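Local coordinates for protein 5'-Methylthioadenosine Nucleosidase (Arabidopsis thaliana, PDB 2H8G) that is a nucleosidase of the phosphorylase superfamily, with an alpha/beta fold that holds adenine in a pocket, at residues 37-42 against 76-81; 110-115 against 254-259; 130-135 against 159-164; 220-225 against 246-251. All coordinates share one frame; numbering follows the deposited sequence.

Interaction 1. Residues 37-42 against 76-81; sequences AEALPL and VVCPGR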
loop_
_atom_site.group_PDB
_atom_site.type_symbol
_atom_site.label_atom_id
_atom_site.label_comp_id
_atom_site.label_asym_id
_atom_site.label_seq_id
_atom_site.Cartn_x
_atom_site.Cartn_y
_atom_site.Cartn_z
ATOM N N ALA A 37 -8.710 -16.595 -8.268
ATOM C CA ALA A 37 -9.904 -16.968 -9.023
ATOM C C ALA A 37 -10.091 -16.100 -10.261
ATOM O O ALA A 37 -10.731 -16.516 -11.227
ATOM C CB ALA A 37 -11.129 -16.873 -8.135
ATOM N N GLU A 38 -9.548 -14.888 -10.225
ATOM C CA GLU A 38 -9.648 -13.983 -11.363
ATOM C C GLU A 38 -8.559 -14.349 -12.371
ATOM O O GLU A 38 -8.718 -14.149 -13.577
ATOM C CB GLU A 38 -9.447 -12.522 -10.917
ATOM C CG GLU A 38 -10.450 -12.004 -9.888
ATOM C CD GLU A 38 -10.085 -10.618 -9.346
ATOM O OE1 GLU A 38 -8.905 -10.396 -9.007
ATOM O OE2 GLU A 38 -10.983 -9.753 -9.242
ATOM N N ALA A 39 -7.459 -14.902 -11.865
ATOM C CA ALA A 39 -6.322 -15.271 -12.704
ATOM C C ALA A 39 -6.396 -16.655 -13.335
ATOM O O ALA A 39 -5.997 -16.832 -14.487
ATOM C CB ALA A 39 -5.029 -15.149 -11.906
ATOM N N LEU A 40 -6.893 -17.634 -12.587
ATOM C CA LEU A 40 -6.977 -19.000 -13.099
ATOM C C LEU A 40 -7.587 -19.115 -14.492
ATOM O O LEU A 40 -7.029 -19.785 -15.360
ATOM C CB LEU A 40 -7.746 -19.896 -12.120
ATOM C CG LEU A 40 -7.013 -20.238 -10.818
ATOM C CD1 LEU A 40 -7.922 -21.062 -9.917
ATOM C CD2 LEU A 40 -5.729 -20.998 -11.136
ATOM N N PRO A 41 -8.739 -18.465 -14.730
ATOM C CA PRO A 41 -9.357 -18.549 -16.057
ATOM C C PRO A 41 -8.384 -18.150 -17.165
ATOM O O PRO A 41 -8.327 -18.790 -18.215
ATOM C CB PRO A 41 -10.534 -17.584 -15.946
ATOM C CG PRO A 41 -10.911 -17.687 -14.498
ATOM C CD PRO A 41 -9.568 -17.657 -13.818
ATOM N N LEU A 42 -7.617 -17.092 -16.917
ATOM C CA LEU A 42 -6.650 -16.595 -17.889
ATOM C C LEU A 42 -5.433 -17.511 -17.984
ATOM O O LEU A 42 -4.900 -17.737 -19.068
ATOM C CB LEU A 42 -6.206 -15.178 -17.510
ATOM C CG LEU A 42 -5.352 -14.416 -18.526
ATOM C CD1 LEU A 42 -6.130 -14.233 -19.820
ATOM C CD2 LEU A 42 -4.963 -13.063 -17.950
ATOM N N VAL A 76 1.841 -13.501 -15.129
ATOM C CA VAL A 76 0.656 -13.176 -14.341
ATOM C C VAL A 76 1.071 -13.287 -12.882
ATOM O O VAL A 76 1.547 -14.335 -12.447
ATOM C CB VAL A 76 -0.505 -14.158 -14.611
ATOM C CG1 VAL A 76 -1.694 -13.814 -13.720
ATOM C CG2 VAL A 76 -0.912 -14.090 -16.073
ATOM N N VAL A 77 0.902 -12.209 -12.126
ATOM C CA VAL A 77 1.286 -12.219 -10.723
ATOM C C VAL A 77 0.106 -11.942 -9.805
ATOM O O VAL A 77 -0.713 -11.061 -10.071
ATOM C CB VAL A 77 2.406 -11.194 -10.453
ATOM C CG1 VAL A 77 3.608 -11.519 -11.320
ATOM C CG2 VAL A 77 1.915 -9.784 -10.739
ATOM N N CYS A 78 0.028 -12.718 -8.727
ATOM C CA CYS A 78 -1.041 -12.599 -7.742
ATOM C C CYS A 78 -0.425 -12.543 -6.353
ATOM O O CYS A 78 0.579 -13.209 -6.092
ATOM C CB CYS A 78 -1.968 -13.813 -7.816
ATOM S SG CYS A 78 -2.664 -14.134 -9.441
ATOM N N PRO A 79 -1.024 -11.761 -5.439
ATOM C CA PRO A 79 -0.520 -11.631 -4.069
ATOM C C PRO A 79 -0.571 -12.951 -3.299
ATOM O O PRO A 79 0.133 -13.128 -2.305
ATOM C CB PRO A 79 -1.422 -10.552 -3.469
ATOM C CG PRO A 79 -2.707 -10.734 -4.212
ATOM C CD PRO A 79 -2.230 -10.934 -5.633
ATOM N N GLY A 80 -1.415 -13.867 -3.763
ATOM C CA GLY A 80 -1.524 -15.169 -3.128
ATOM C C GLY A 80 -2.320 -15.228 -1.842
ATOM O O GLY A 80 -2.975 -14.263 -1.443
ATOM N N ARG A 81 -2.248 -16.377 -1.181
ATOM C CA ARG A 81 -2.967 -16.607 0.063
ATOM C C ARG A 81 -2.305 -15.953 1.266
ATOM O O ARG A 81 -1.083 -15.986 1.422
ATOM C CB ARG A 81 -3.080 -18.108 0.331
ATOM C CG ARG A 81 -3.501 -18.926 -0.874
ATOM C CD ARG A 81 -2.761 -20.256 -0.928
ATOM N NE ARG A 81 -1.310 -20.070 -0.901
ATOM C CZ ARG A 81 -0.589 -19.918 0.208
ATOM N NH1 ARG A 81 -1.179 -19.938 1.397
ATOM N NH2 ARG A 81 0.724 -19.737 0.129
#

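Interaction 2. Residues 110-115 against 254-259; sequences IIINAG and KVINFI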
loop_
_atom_site.group_PDB
_atom_site.type_symbol
_atom_site.label_atom_id
_atom_site.label_comp_id
_atom_site.label_asym_id
_atom_site.label_seq_id
_atom_site.Cartn_x
_atom_site.Cartn_y
_atom_site.Cartn_z
ATOM N N ILE A 110 4.640 -3.347 -20.460
ATOM C CA ILE A 110 3.354 -2.797 -20.066
ATOM C C ILE A 110 2.724 -3.674 -18.996
ATOM O O ILE A 110 2.937 -4.887 -18.968
ATOM C CB ILE A 110 2.418 -2.704 -21.300
ATOM C CG1 ILE A 110 1.085 -2.050 -20.925
ATOM C CG2 ILE A 110 2.205 -4.089 -21.890
ATOM C CD1 ILE A 110 0.274 -1.603 -22.144
ATOM N N ILE A 111 1.957 -3.051 -18.105
ATOM C CA ILE A 111 1.288 -3.770 -17.030
ATOM C C ILE A 111 -0.214 -3.708 -17.253
ATOM O O ILE A 111 -0.740 -2.680 -17.661
ATOM C CB ILE A 111 1.582 -3.124 -15.660
ATOM C CG1 ILE A 111 3.072 -3.219 -15.345
ATOM C CG2 ILE A 111 0.756 -3.804 -14.571
ATOM C CD1 ILE A 111 3.504 -2.324 -14.212
ATOM N N ILE A 112 -0.899 -4.817 -17.005
ATOM C CA ILE A 112 -2.347 -4.841 -17.136
ATOM C C ILE A 112 -2.910 -5.279 -15.794
ATOM O O ILE A 112 -2.625 -6.381 -15.332
ATOM C CB ILE A 112 -2.842 -5.856 -18.195
ATOM C CG1 ILE A 112 -2.259 -5.523 -19.570
ATOM C CG2 ILE A 112 -4.374 -5.833 -18.244
ATOM C CD1 ILE A 112 -2.645 -6.519 -20.649
ATOM N N ASN A 113 -3.675 -4.401 -15.154
ATOM C CA ASN A 113 -4.311 -4.727 -13.881
ATOM C C ASN A 113 -5.711 -5.189 -14.274
ATOM O O ASN A 113 -6.541 -4.389 -14.687
ATOM C CB ASN A 113 -4.395 -3.481 -12.987
ATOM C CG ASN A 113 -5.158 -3.732 -11.693
ATOM O OD1 ASN A 113 -5.839 -2.837 -11.182
ATOM N ND2 ASN A 113 -5.035 -4.942 -11.147
ATOM N N ALA A 114 -5.958 -6.492 -14.179
ATOM C CA ALA A 114 -7.259 -7.039 -14.547
ATOM C C ALA A 114 -7.953 -7.589 -13.318
ATOM O O ALA A 114 -7.332 -8.256 -12.495
ATOM C CB ALA A 114 -7.080 -8.146 -15.591
ATOM N N GLY A 115 -9.244 -7.302 -13.188
ATOM C CA GLY A 115 -9.979 -7.803 -12.044
ATOM C C GLY A 115 -11.424 -7.363 -12.049
ATOM O O GLY A 115 -11.861 -6.625 -12.936
ATOM N N LYS A 254 -8.538 -11.144 -25.835
ATOM C CA LYS A 254 -8.597 -10.293 -27.015
ATOM C C LYS A 254 -7.559 -9.181 -26.913
ATOM O O LYS A 254 -6.979 -8.765 -27.911
ATOM C CB LYS A 254 -9.992 -9.684 -27.169
ATOM C CG LYS A 254 -11.061 -10.694 -27.535
ATOM C CD LYS A 254 -12.415 -10.026 -27.672
ATOM C CE LYS A 254 -13.490 -11.032 -28.045
ATOM N NZ LYS A 254 -13.207 -11.660 -29.366
ATOM N N VAL A 255 -7.318 -8.704 -25.699
ATOM C CA VAL A 255 -6.339 -7.648 -25.500
ATOM C C VAL A 255 -4.937 -8.180 -25.789
ATOM O O VAL A 255 -4.140 -7.521 -26.456
ATOM C CB VAL A 255 -6.415 -7.092 -24.058
ATOM C CG1 VAL A 255 -5.223 -6.193 -23.778
ATOM C CG2 VAL A 255 -7.717 -6.305 -23.880
ATOM N N ILE A 256 -4.642 -9.380 -25.299
ATOM C CA ILE A 256 -3.335 -9.982 -25.530
ATOM C C ILE A 256 -3.078 -10.177 -27.021
ATOM O O ILE A 256 -2.004 -9.841 -27.523
ATOM C CB ILE A 256 -3.206 -11.340 -24.802
ATOM C CG1 ILE A 256 -2.992 -11.098 -23.307
ATOM C CG2 ILE A 256 -2.046 -12.143 -25.375
ATOM C CD1 ILE A 256 -1.777 -10.237 -23.001
ATOM N N ASN A 257 -4.066 -10.708 -27.732
ATOM C CA ASN A 257 -3.905 -10.929 -29.163
ATOM C C ASN A 257 -3.793 -9.625 -29.946
ATOM O O ASN A 257 -3.196 -9.591 -31.023
ATOM C CB ASN A 257 -5.052 -11.783 -29.702
ATOM C CG ASN A 257 -4.860 -13.257 -29.404
ATOM O OD1 ASN A 257 -3.844 -13.847 -29.777
ATOM N ND2 ASN A 257 -5.830 -13.860 -28.729
ATOM N N PHE A 258 -4.354 -8.550 -29.402
ATOM C CA PHE A 258 -4.281 -7.248 -30.058
ATOM C C PHE A 258 -2.882 -6.662 -29.881
ATOM O O PHE A 258 -2.287 -6.142 -30.826
ATOM C CB PHE A 258 -5.296 -6.280 -29.452
ATOM C CG PHE A 258 -5.270 -4.913 -30.073
ATOM C CD1 PHE A 258 -5.935 -4.666 -31.268
ATOM C CD2 PHE A 258 -4.563 -3.878 -29.471
ATOM C CE1 PHE A 258 -5.899 -3.404 -31.855
ATOM C CE2 PHE A 258 -4.519 -2.612 -30.053
ATOM C CZ PHE A 258 -5.190 -2.376 -31.246
ATOM N N ILE A 259 -2.370 -6.747 -28.657
ATOM C CA ILE A 259 -1.047 -6.223 -28.327
ATOM C C ILE A 259 0.082 -6.920 -29.082
ATOM O O ILE A 259 1.057 -6.282 -29.480
ATOM C CB ILE A 259 -0.773 -6.348 -26.811
ATOM C CG1 ILE A 259 -1.693 -5.397 -26.044
ATOM C CG2 ILE A 259 0.691 -6.048 -26.507
ATOM C CD1 ILE A 259 -1.595 -5.541 -24.538
#

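Interaction 3. Residues 130-135 against 159-164; sequences VFLVSD and FSTPNL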
loop_
_atom_site.group_PDB
_atom_site.type_symbol
_atom_site.label_atom_id
_atom_site.label_comp_id
_atom_site.label_asym_id
_atom_site.label_seq_id
_atom_site.Cartn_x
_atom_site.Cartn_y
_atom_site.Cartn_z
ATOM N N VAL A 130 -16.939 -5.275 -19.186
ATOM C CA VAL A 130 -15.511 -5.248 -18.922
ATOM C C VAL A 130 -15.065 -3.890 -19.440
ATOM O O VAL A 130 -15.087 -3.635 -20.644
ATOM C CB VAL A 130 -14.741 -6.349 -19.655
ATOM C CG1 VAL A 130 -13.257 -6.240 -19.312
ATOM C CG2 VAL A 130 -15.281 -7.717 -19.254
ATOM N N PHE A 131 -14.689 -3.022 -18.509
ATOM C CA PHE A 131 -14.263 -1.658 -18.802
ATOM C C PHE A 131 -12.765 -1.464 -18.984
ATOM O O PHE A 131 -11.953 -2.157 -18.372
ATOM C CB PHE A 131 -14.672 -0.724 -17.658
ATOM C CG PHE A 131 -16.096 -0.257 -17.706
ATOM C CD1 PHE A 131 -17.149 -1.114 -17.400
ATOM C CD2 PHE A 131 -16.380 1.069 -18.016
ATOM C CE1 PHE A 131 -18.464 -0.649 -17.402
ATOM C CE2 PHE A 131 -17.687 1.536 -18.016
ATOM C CZ PHE A 131 -18.731 0.678 -17.711
ATOM N N LEU A 132 -12.422 -0.484 -19.816
ATOM C CA LEU A 132 -11.038 -0.086 -20.022
ATOM C C LEU A 132 -11.041 1.221 -19.217
ATOM O O LEU A 132 -11.876 2.087 -19.461
ATOM C CB LEU A 132 -10.767 0.213 -21.496
ATOM C CG LEU A 132 -9.312 0.484 -21.877
ATOM C CD1 LEU A 132 -8.467 -0.755 -21.610
ATOM C CD2 LEU A 132 -9.249 0.860 -23.346
ATOM N N VAL A 133 -10.138 1.363 -18.258
ATOM C CA VAL A 133 -10.114 2.566 -17.425
ATOM C C VAL A 133 -9.383 3.762 -18.039
ATOM O O VAL A 133 -8.301 3.608 -18.597
ATOM C CB VAL A 133 -9.478 2.245 -16.049
ATOM C CG1 VAL A 133 -9.302 3.519 -15.234
ATOM C CG2 VAL A 133 -10.355 1.255 -15.299
ATOM N N SER A 134 -9.978 4.950 -17.915
ATOM C CA SER A 134 -9.383 6.183 -18.435
ATOM C C SER A 134 -8.355 6.740 -17.448
ATOM O O SER A 134 -7.197 6.963 -17.800
ATOM C CB SER A 134 -10.474 7.230 -18.698
ATOM O OG SER A 134 -11.305 7.418 -17.566
ATOM N N ASP A 135 -8.796 6.985 -16.218
ATOM C CA ASP A 135 -7.910 7.462 -15.164
ATOM C C ASP A 135 -8.365 6.848 -13.853
ATOM O O ASP A 135 -9.446 6.264 -13.773
ATOM C CB ASP A 135 -7.881 8.998 -15.072
ATOM C CG ASP A 135 -9.257 9.618 -14.987
ATOM O OD1 ASP A 135 -10.203 8.946 -14.535
ATOM O OD2 ASP A 135 -9.383 10.804 -15.360
ATOM N N PHE A 159 -2.544 4.359 -19.416
ATOM C CA PHE A 159 -1.843 4.510 -20.684
ATOM C C PHE A 159 -2.879 4.584 -21.801
ATOM O O PHE A 159 -3.841 3.821 -21.810
ATOM C CB PHE A 159 -0.915 3.316 -20.909
ATOM C CG PHE A 159 -0.007 3.469 -22.089
ATOM C CD1 PHE A 159 1.051 4.369 -22.055
ATOM C CD2 PHE A 159 -0.203 2.705 -23.234
ATOM C CE1 PHE A 159 1.909 4.509 -23.148
ATOM C CE2 PHE A 159 0.647 2.837 -24.330
ATOM C CZ PHE A 159 1.704 3.740 -24.285
ATOM N N SER A 160 -2.679 5.506 -22.736
ATOM C CA SER A 160 -3.607 5.684 -23.846
ATOM C C SER A 160 -3.542 4.537 -24.855
ATOM O O SER A 160 -2.481 4.239 -25.400
ATOM C CB SER A 160 -3.318 7.011 -24.552
ATOM O OG SER A 160 -4.288 7.278 -25.550
ATOM N N THR A 161 -4.683 3.896 -25.095
ATOM C CA THR A 161 -4.762 2.788 -26.048
ATOM C C THR A 161 -5.968 3.005 -26.967
ATOM O O THR A 161 -6.913 2.212 -26.981
ATOM C CB THR A 161 -4.910 1.428 -25.321
ATOM O OG1 THR A 161 -6.094 1.440 -24.517
ATOM C CG2 THR A 161 -3.705 1.166 -24.430
ATOM N N PRO A 162 -5.937 4.084 -27.761
ATOM C CA PRO A 162 -7.021 4.425 -28.685
ATOM C C PRO A 162 -7.387 3.340 -29.695
ATOM O O PRO A 162 -8.568 3.089 -29.936
ATOM C CB PRO A 162 -6.511 5.698 -29.353
ATOM C CG PRO A 162 -5.028 5.487 -29.373
ATOM C CD PRO A 162 -4.774 4.963 -27.977
ATOM N N ASN A 163 -6.382 2.698 -30.284
ATOM C CA ASN A 163 -6.648 1.652 -31.268
ATOM C C ASN A 163 -7.276 0.416 -30.636
ATOM O O ASN A 163 -8.140 -0.227 -31.234
ATOM C CB ASN A 163 -5.365 1.264 -32.007
ATOM C CG ASN A 163 -4.829 2.387 -32.869
ATOM O OD1 ASN A 163 -5.589 3.068 -33.557
ATOM N ND2 ASN A 163 -3.516 2.577 -32.848
ATOM N N LEU A 164 -6.841 0.083 -29.426
ATOM C CA LEU A 164 -7.383 -1.071 -28.720
ATOM C C LEU A 164 -8.867 -0.840 -28.471
ATOM O O LEU A 164 -9.691 -1.723 -28.689
ATOM C CB LEU A 164 -6.655 -1.265 -27.383
ATOM C CG LEU A 164 -7.083 -2.411 -26.458
ATOM C CD1 LEU A 164 -6.003 -2.629 -25.406
ATOM C CD2 LEU A 164 -8.411 -2.095 -25.785
#

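Interaction 4. Residues 220-225 against 246-251; sequences LKAVTD and AALEGT. With ADE (adenine), chain C.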
loop_
_atom_site.group_PDB
_atom_site.type_symbol
_atom_site.label_atom_id
_atom_site.label_comp_id
_atom_site.label_asym_id
_atom_site.label_seq_id
_atom_site.Cartn_x
_atom_site.Cartn_y
_atom_site.Cartn_z
ATOM N N LEU A 220 -8.321 -3.512 -16.893
ATOM C CA LEU A 220 -9.487 -4.211 -17.417
ATOM C C LEU A 220 -10.277 -4.509 -16.153
ATOM O O LEU A 220 -9.837 -5.286 -15.302
ATOM C CB LEU A 220 -9.092 -5.507 -18.124
ATOM C CG LEU A 220 -8.223 -5.320 -19.369
ATOM C CD1 LEU A 220 -7.843 -6.682 -19.928
ATOM C CD2 LEU A 220 -8.975 -4.500 -20.414
ATOM N N LYS A 221 -11.428 -3.864 -16.013
ATOM C CA LYS A 221 -12.242 -4.034 -14.816
ATOM C C LYS A 221 -13.633 -4.536 -15.171
ATOM O O LYS A 221 -14.392 -3.863 -15.872
ATOM C CB LYS A 221 -12.313 -2.700 -14.061
ATOM C CG LYS A 221 -10.944 -2.235 -13.534
ATOM C CD LYS A 221 -10.496 -3.043 -12.317
ATOM C CE LYS A 221 -9.006 -2.833 -12.013
ATOM N NZ LYS A 221 -8.619 -3.403 -10.688
ATOM N N ALA A 222 -13.946 -5.734 -14.684
ATOM C CA ALA A 222 -15.220 -6.386 -14.961
ATOM C C ALA A 222 -16.214 -6.194 -13.817
ATOM O O ALA A 222 -15.942 -6.555 -12.670
ATOM C CB ALA A 222 -14.982 -7.866 -15.217
ATOM N N VAL A 223 -17.374 -5.631 -14.148
ATOM C CA VAL A 223 -18.416 -5.337 -13.164
ATOM C C VAL A 223 -19.170 -6.552 -12.641
ATOM O O VAL A 223 -19.866 -7.237 -13.392
ATOM C CB VAL A 223 -19.437 -4.329 -13.747
ATOM C CG1 VAL A 223 -20.496 -3.983 -12.706
ATOM C CG2 VAL A 223 -18.716 -3.064 -14.191
ATOM N N THR A 224 -19.029 -6.799 -11.344
ATOM C CA THR A 224 -19.703 -7.921 -10.687
ATOM C C THR A 224 -20.908 -7.479 -9.868
ATOM O O THR A 224 -21.763 -8.291 -9.520
ATOM C CB THR A 224 -18.758 -8.678 -9.731
ATOM O OG1 THR A 224 -18.079 -7.744 -8.878
ATOM C CG2 THR A 224 -17.744 -9.491 -10.515
ATOM N N ASP A 225 -20.981 -6.191 -9.556
ATOM C CA ASP A 225 -22.082 -5.693 -8.747
ATOM C C ASP A 225 -22.336 -4.220 -9.007
ATOM O O ASP A 225 -21.432 -3.491 -9.423
ATOM C CB ASP A 225 -21.781 -5.908 -7.260
ATOM C CG ASP A 225 -20.443 -5.324 -6.845
ATOM O OD1 ASP A 225 -19.401 -5.904 -7.205
ATOM O OD2 ASP A 225 -20.431 -4.276 -6.163
ATOM N N ALA A 246 -15.205 -15.009 -16.130
ATOM C CA ALA A 246 -15.089 -15.692 -17.412
ATOM C C ALA A 246 -15.118 -14.629 -18.506
ATOM O O ALA A 246 -14.393 -14.715 -19.495
ATOM C CB ALA A 246 -16.239 -16.672 -17.596
ATOM N N ALA A 247 -15.962 -13.620 -18.317
ATOM C CA ALA A 247 -16.080 -12.529 -19.275
ATOM C C ALA A 247 -14.778 -11.731 -19.277
ATOM O O ALA A 247 -14.343 -11.219 -20.309
ATOM C CB ALA A 247 -17.249 -11.623 -18.892
ATOM N N LEU A 248 -14.168 -11.625 -18.104
ATOM C CA LEU A 248 -12.914 -10.901 -17.963
ATOM C C LEU A 248 -11.826 -11.604 -18.769
ATOM O O LEU A 248 -11.023 -10.962 -19.441
ATOM C CB LEU A 248 -12.518 -10.827 -16.488
ATOM C CG LEU A 248 -11.194 -10.144 -16.143
ATOM C CD1 LEU A 248 -11.189 -8.715 -16.674
ATOM C CD2 LEU A 248 -10.997 -10.164 -14.633
ATOM N N GLU A 249 -11.801 -12.931 -18.694
ATOM C CA GLU A 249 -10.818 -13.709 -19.439
ATOM C C GLU A 249 -10.979 -13.472 -20.938
ATOM O O GLU A 249 -9.999 -13.242 -21.645
ATOM C CB GLU A 249 -10.976 -15.201 -19.123
ATOM C CG GLU A 249 -10.132 -16.133 -19.994
ATOM C CD GLU A 249 -10.797 -16.463 -21.320
ATOM O OE1 GLU A 249 -11.909 -17.034 -21.302
ATOM O OE2 GLU A 249 -10.209 -16.155 -22.379
ATOM N N GLY A 250 -12.219 -13.522 -21.416
ATOM C CA GLY A 250 -12.472 -13.314 -22.830
ATOM C C GLY A 250 -11.900 -12.010 -23.347
ATOM O O GLY A 250 -11.289 -11.963 -24.419
ATOM N N THR A 251 -12.097 -10.941 -22.585
ATOM C CA THR A 251 -11.588 -9.639 -22.984
ATOM C C THR A 251 -10.069 -9.608 -22.862
ATOM O O THR A 251 -9.383 -9.102 -23.745
ATOM C CB THR A 251 -12.212 -8.524 -22.122
ATOM O OG1 THR A 251 -13.635 -8.549 -22.291
ATOM C CG2 THR A 251 -11.685 -7.153 -22.543
HETATM N N9 ADE C . -14.874 -5.565 -6.183
HETATM C C8 ADE C . -16.066 -5.997 -6.653
HETATM N N7 ADE C . -17.109 -5.206 -6.306
HETATM C C5 ADE C . -16.532 -4.211 -5.565
HETATM C C6 ADE C . -17.042 -3.042 -4.889
HETATM N N6 ADE C . -18.337 -2.749 -4.903
HETATM N N1 ADE C . -16.119 -2.217 -4.202
HETATM C C2 ADE C . -14.782 -2.537 -4.196
HETATM N N3 ADE C . -14.209 -3.636 -4.819
HETATM C C4 ADE C . -15.143 -4.415 -5.479
#

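Interaction 1. Residues 37-42 against 76-81
C78 SG is the polar side-chain atom of this contact, and it rests against A39 CB at 3.6 Å. The pair is a van der Waals touch, not a hydrogen bond. The same methyl also meets V76 CG1, with A39 CB to V76 CG1 at 4.0 Å. V76 and C78 lie on the same face of strand 72-78, and the methyl of A39 lies over both. The sulfur and V76 CG1 are 4.4 Å apart, and A39 CB sits across the pair. V76 carries CG1 anti to its nitrogen (chi1 177°), which turns this branch to A39. CG2 leans instead toward the next turn of the helix. There L42 CD2 stands at 4.6 Å from V76 CG2, a looser approach.

The contact lays helix 36-45 on one face of the central sheet. Strand 72-78 runs parallel to strand 28-32, and F31 on that strand touches both V76 and L42. V77 points the other way, to V30, V32 and S102 of helix 92-106. The sheet is thus covered on both faces here, as in the alpha/beta fold of the phosphorylase superfamily.

E38 precedes A39 and takes no part in the touch with the strand. Its OE1 is bonded to M35 N and its OE2 to T116 OG1. T116 lines the adenine pocket, so the helix has one polar side chain directed that way. A39 itself meets a thiol and a methyl, both buried. The direct touch between the two segments is therefore apolar, and probably rests on van der Waals packing.

Interaction 2. Residues 110-115 against 254-259
I112 and the pair V255 and I259 reach toward each other, tip to tip. This joins strand 110-119 to helix 233-259, which covers one face of the mixed sheet in this phosphorylase-superfamily alpha/beta fold. Locally the helix runs nearly antiparallel to the strand, at 168°. The two axes come within 11.9 Å, and the gap is filled from both sides by branched apolar side chains.

I112 does most of this work. Its CG1 is anti to the carbonyl carbon and its chain is extended beyond (chi2 177°). This sends CD1 straight at the helix. V255 answers with CG1, at 4.1 Å from I112 CD1. I259, one turn on, answers with its own CD1. I256 starts off to the flank, but its bent end (chi2 -57°) returns CD1 to the edge of the group, at 4.5 Å from I112 CD1. One methyl thus sits among three helix side chains. I110, on the same face of the strand, adds a wider approach: its CG2 is 4.9 Å from I259 CD1.

The neighbouring strands close the apolar layer. L220 touches both I112 and V255, and F31 touches both I112 and I256. The other face of the strand differs in character. N113 points there, with OD1 bonded to K221 NZ and ND2 bonded to V32 O. Both ends of that buried amide are therefore satisfied, which should fix its flip. On the helix, the bond from I259 N to V255 O sets these two residues on one side. V255 CG1 then lies 3.8 Å from I259 CD1, and I112 CD1 touches both.

Interaction 3. Residues 130-135 against 159-164
L132 CD2 meets two residues, T161 and L164. It lies 3.4 Å from T161 OG1 and 3.9 Å from L164 CD2. L132 crosses both side chains obliquely, and the same methyl serves each. The first of these is a methyl against a hydroxyl oxygen, so it is packing alone. L132 has its CG anti to the backbone nitrogen (chi1 -173°), which carries the branched end out from the strand. T161 holds OG1 between its nitrogen and carbonyl carbon (chi1 59°), and this faces the oxygen to L132.

T161 is the N-cap residue of helix 162-168, but its side chain makes no capping bond. The helix belongs to the connection between strands 130-138 and 171-177, which are parallel neighbours in the sheet of this alpha/beta fold. The contact packs the start of that helix against the first of the two strands.

Further out, V218 of the adjoining strand touches both L132 and T161. L164 is backed by V255 and F258 of helix 233-259. Beyond L132 the chain turns a corner at S134. D135 follows, with OD1 in a salt bridge to R174 and OD2 bonded to Q157 NE2.

Interaction 4. Residues 220-225 against 246-251
A222 and L248 form the tight part of this contact. Their CA atoms are 5.9 Å apart, and A222 CB lies 4.1 Å from L248 CB. The small side chain of A222 is consistent with this close approach. L248 has CG anti to its nitrogen (chi1 178°) and lays CD1 along the strand. There CD1 is 3.9 Å from L220 O and also packs on L220 CB.

The other side is looser. T251 CG2 stands 4.3 Å from L220 CD2. T251 is partly exposed. A246 is exposed, while E249 is partly covered by P41 and K45 of helix 36-45.

Strand 217-226 lies inside the sheet of this phosphorylase-superfamily fold, and helix 233-259 runs back over it at 157°, with the axes 8.6 Å apart. V244, on an earlier turn of the helix, also touches A222.

The far end of the strand leaves the helix segment and enters the adenine pocket. Adenine N6 gives a nearly straight hydrogen bond to D225 OD2, 2.9 Å long with an angle of 170° at the hydrogen. D225 OD1 comes within 2.6 Å of adenine N7, so the carboxylate faces the base with both oxygens. T224 OG1 donates to D225 OD1 at 2.8 Å, nearly along the C-O axis of the acceptor. This should restrain the rotation of the carboxylate. K199 NZ is also hydrogen-bonded to the base.

Overall arrangement
All four contacts reach the same sheet. Interactions 2 and 4 share helix 233-259, their centres about 12 Å apart. Their strands are neighbours, with G115 O to A222 N at 2.9 Å, a probable hydrogen bond. Interaction 3 joins the other edge of strand 217-226, where F131 N is 2.8 Å from K221 O. It also touches interaction 2, with F258 CZ 3.5 Å from L164 N. Interaction 1 meets interaction 4 where P41 O packs on E249 CG at 3.7 Å. Interactions 1 and 3 stay apart, with nearest atoms about 11 Å from each other. Interaction 4 supplies T224 and D225 to the adenine pocket; interaction 1 reaches the pocket through E38, hydrogen-bonded to T116.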